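Local coordinates for protein D-alanyl-lipoteichoic acid synthetase (Streptococcus pneumoniae, PDB 3BMA) that probably takes part in the D-alanylation of lipoteichoic acid during cell wall biogenesis, as a membrane-associated member of the DltD family, at residues C[14-19]-C[203-208]. The protein carries 1 engineered substitution. Sequence-based numbering, arbitrary orientation.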
loop_
_atom_site.group_PDB
_atom_site.type_symbol
_atom_site.label_atom_id
_atom_site.label_comp_id
_atom_site.label_asym_id
_atom_site.label_seq_id
_atom_site.Cartn_x
_atom_site.Cartn_y
_atom_site.Cartn_z
ATOM N N GLU C 14 21.798 31.316 -0.535
ATOM C CA GLU C 14 22.513 30.461 0.407
ATOM C C GLU C 14 23.281 31.239 1.464
ATOM O O GLU C 14 23.369 30.799 2.608
ATOM C CB GLU C 14 23.451 29.528 -0.343
ATOM C CG GLU C 14 22.711 28.504 -1.162
ATOM C CD GLU C 14 23.576 27.874 -2.217
ATOM O OE1 GLU C 14 24.811 27.836 -2.041
ATOM O OE2 GLU C 14 23.012 27.413 -3.224
ATOM N N LYS C 15 23.830 32.386 1.072
ATOM C CA LYS C 15 24.542 33.263 1.996
ATOM C C LYS C 15 23.600 33.858 3.035
ATOM O O LYS C 15 23.970 33.993 4.204
ATOM C CB LYS C 15 25.278 34.373 1.239
ATOM C CG LYS C 15 26.528 33.895 0.520
ATOM C CD LYS C 15 27.332 35.054 -0.042
ATOM C CE LYS C 15 28.735 34.601 -0.429
ATOM N NZ LYS C 15 29.505 35.679 -1.104
ATOM N N ARG C 16 22.384 34.190 2.604
ATOM C CA ARG C 16 21.362 34.743 3.497
ATOM C C ARG C 16 20.823 33.700 4.478
ATOM O O ARG C 16 20.546 34.019 5.635
ATOM C CB ARG C 16 20.224 35.371 2.690
ATOM C CG ARG C 16 20.677 36.549 1.852
ATOM C CD ARG C 16 19.549 37.177 1.069
ATOM N NE ARG C 16 20.041 37.636 -0.228
ATOM C CZ ARG C 16 19.742 37.064 -1.392
ATOM N NH1 ARG C 16 18.920 36.026 -1.439
ATOM N NH2 ARG C 16 20.247 37.552 -2.518
ATOM N N SER C 17 20.695 32.460 4.008
ATOM C CA SER C 17 20.253 31.337 4.838
ATOM C C SER C 17 21.300 30.959 5.880
ATOM O O SER C 17 20.961 30.591 7.005
ATOM C CB SER C 17 19.952 30.117 3.967
ATOM O OG SER C 17 18.984 30.426 2.983
ATOM N N ALA C 18 22.570 31.066 5.488
ATOM C CA ALA C 18 23.707 30.693 6.326
ATOM C C ALA C 18 23.818 31.513 7.602
ATOM O O ALA C 18 24.268 31.007 8.628
ATOM C CB ALA C 18 24.988 30.793 5.532
ATOM N N VAL C 19 23.399 32.774 7.530
ATOM C CA VAL C 19 23.530 33.707 8.649
ATOM C C VAL C 19 22.185 34.195 9.202
ATOM O O VAL C 19 22.154 35.069 10.072
ATOM C CB VAL C 19 24.415 34.924 8.269
ATOM C CG1 VAL C 19 25.799 34.467 7.841
ATOM C CG2 VAL C 19 23.766 35.741 7.166
ATOM N N VAL C 203 17.229 41.984 5.336
ATOM C CA VAL C 203 17.387 42.777 6.559
ATOM C C VAL C 203 18.361 42.068 7.509
ATOM O O VAL C 203 19.256 42.698 8.085
ATOM C CB VAL C 203 16.008 43.069 7.237
ATOM C CG1 VAL C 203 16.153 43.429 8.719
ATOM C CG2 VAL C 203 15.272 44.178 6.491
ATOM N N ASN C 204 18.197 40.751 7.626
ATOM C CA ASN C 204 19.004 39.919 8.515
ATOM C C ASN C 204 20.470 39.764 8.087
ATOM O O ASN C 204 21.342 39.581 8.936
ATOM C CB ASN C 204 18.347 38.547 8.685
ATOM C CG ASN C 204 18.635 37.925 10.037
ATOM O OD1 ASN C 204 19.750 37.480 10.307
ATOM N ND2 ASN C 204 17.620 37.880 10.892
ATOM N N TYR C 205 20.737 39.836 6.783
ATOM C CA TYR C 205 22.108 39.757 6.265
ATOM C C TYR C 205 22.875 41.051 6.514
ATOM O O TYR C 205 24.045 41.016 6.893
ATOM C CB TYR C 205 22.137 39.426 4.764
ATOM C CG TYR C 205 23.514 39.037 4.252
ATOM C CD1 TYR C 205 23.928 37.711 4.274
ATOM C CD2 TYR C 205 24.400 39.995 3.748
ATOM C CE1 TYR C 205 25.187 37.340 3.820
ATOM C CE2 TYR C 205 25.665 39.635 3.292
ATOM C CZ TYR C 205 26.049 38.303 3.330
ATOM O OH TYR C 205 27.291 37.921 2.880
ATOM N N ASP C 206 22.216 42.183 6.277
ATOM C CA ASP C 206 22.851 43.491 6.401
ATOM C C ASP C 206 23.181 43.865 7.840
ATOM O O ASP C 206 24.308 44.261 8.125
ATOM C CB ASP C 206 22.005 44.578 5.735
ATOM C CG ASP C 206 22.310 44.731 4.255
ATOM O OD1 ASP C 206 22.407 45.888 3.791
ATOM O OD2 ASP C 206 22.462 43.701 3.559
ATOM N N LYS C 207 22.208 43.704 8.738
ATOM C CA LYS C 207 22.374 44.044 10.156
ATOM C C LYS C 207 23.366 43.148 10.909
ATOM O O LYS C 207 23.900 43.546 11.947
ATOM C CB LYS C 207 21.020 44.037 10.873
ATOM C CG LYS C 207 20.172 45.274 10.621
ATOM C CD LYS C 207 18.902 45.253 11.460
ATOM C CE LYS C 207 18.050 46.488 11.205
ATOM N NZ LYS C 207 16.795 46.472 12.007
ATOM N N HIS C 208 23.614 41.951 10.381
ATOM C CA HIS C 208 24.488 40.986 11.043
ATOM C C HIS C 208 25.855 40.795 10.381
ATOM O O HIS C 208 26.855 40.615 11.077
ATOM C CB HIS C 208 23.779 39.637 11.193
ATOM C CG HIS C 208 22.628 39.659 12.153
ATOM N ND1 HIS C 208 21.466 38.952 11.936
ATOM C CD2 HIS C 208 22.463 40.300 13.335
ATOM C CE1 HIS C 208 20.634 39.155 12.943
ATOM N NE2 HIS C 208 21.215 39.971 13.805
#
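Tyr205 reaches from helix 202-210 to the last turn of helix 11-18, and its CD1-CE1 side carries most of the contact. CG stands anti to the backbone N (chi1 -167°), which swings the ring across the gap although the CB itself does not aim at the other helix. Lys15 O meets the ring edge close to its plane, 3.6 Å from Tyr205 CE1. Val19 comes in obliquely: its chi1 of -59° sets CG1 anti to the carbonyl carbon and leaves CG2 between that carbon and the backbone N, where it approaches Tyr205 CD1 to 3.5 Å, the closest apolar pair here. The Lys15 chain crosses the ring at a slant, with CB 3.9 Å from Tyr205 CE1 and CD 4.1 Å from the Tyr205 OH. Beyond CG it runs extended, carrying NZ away from the ring toward a long, weak ion pair with Glu65. The two helices thus meet at the surface of an alpha/beta fold with a parallel sheet, consistent with the DltD family's SGNH-hydrolase clan, where the N-terminal helix also touches strands 43-47 and 72-76 through Ala18. Arg16 offers backbone as well as side chain, its CA lying 4.0 Å from Tyr205 CD1. Helix 60-66 borders the same contact, Ala61 touching Val19 and Glu65 touching Tyr205. Further along helix 202-210, the His208 imidazole stacks with Phe55, while its ND1 remains 4.4 Å from Val19 O.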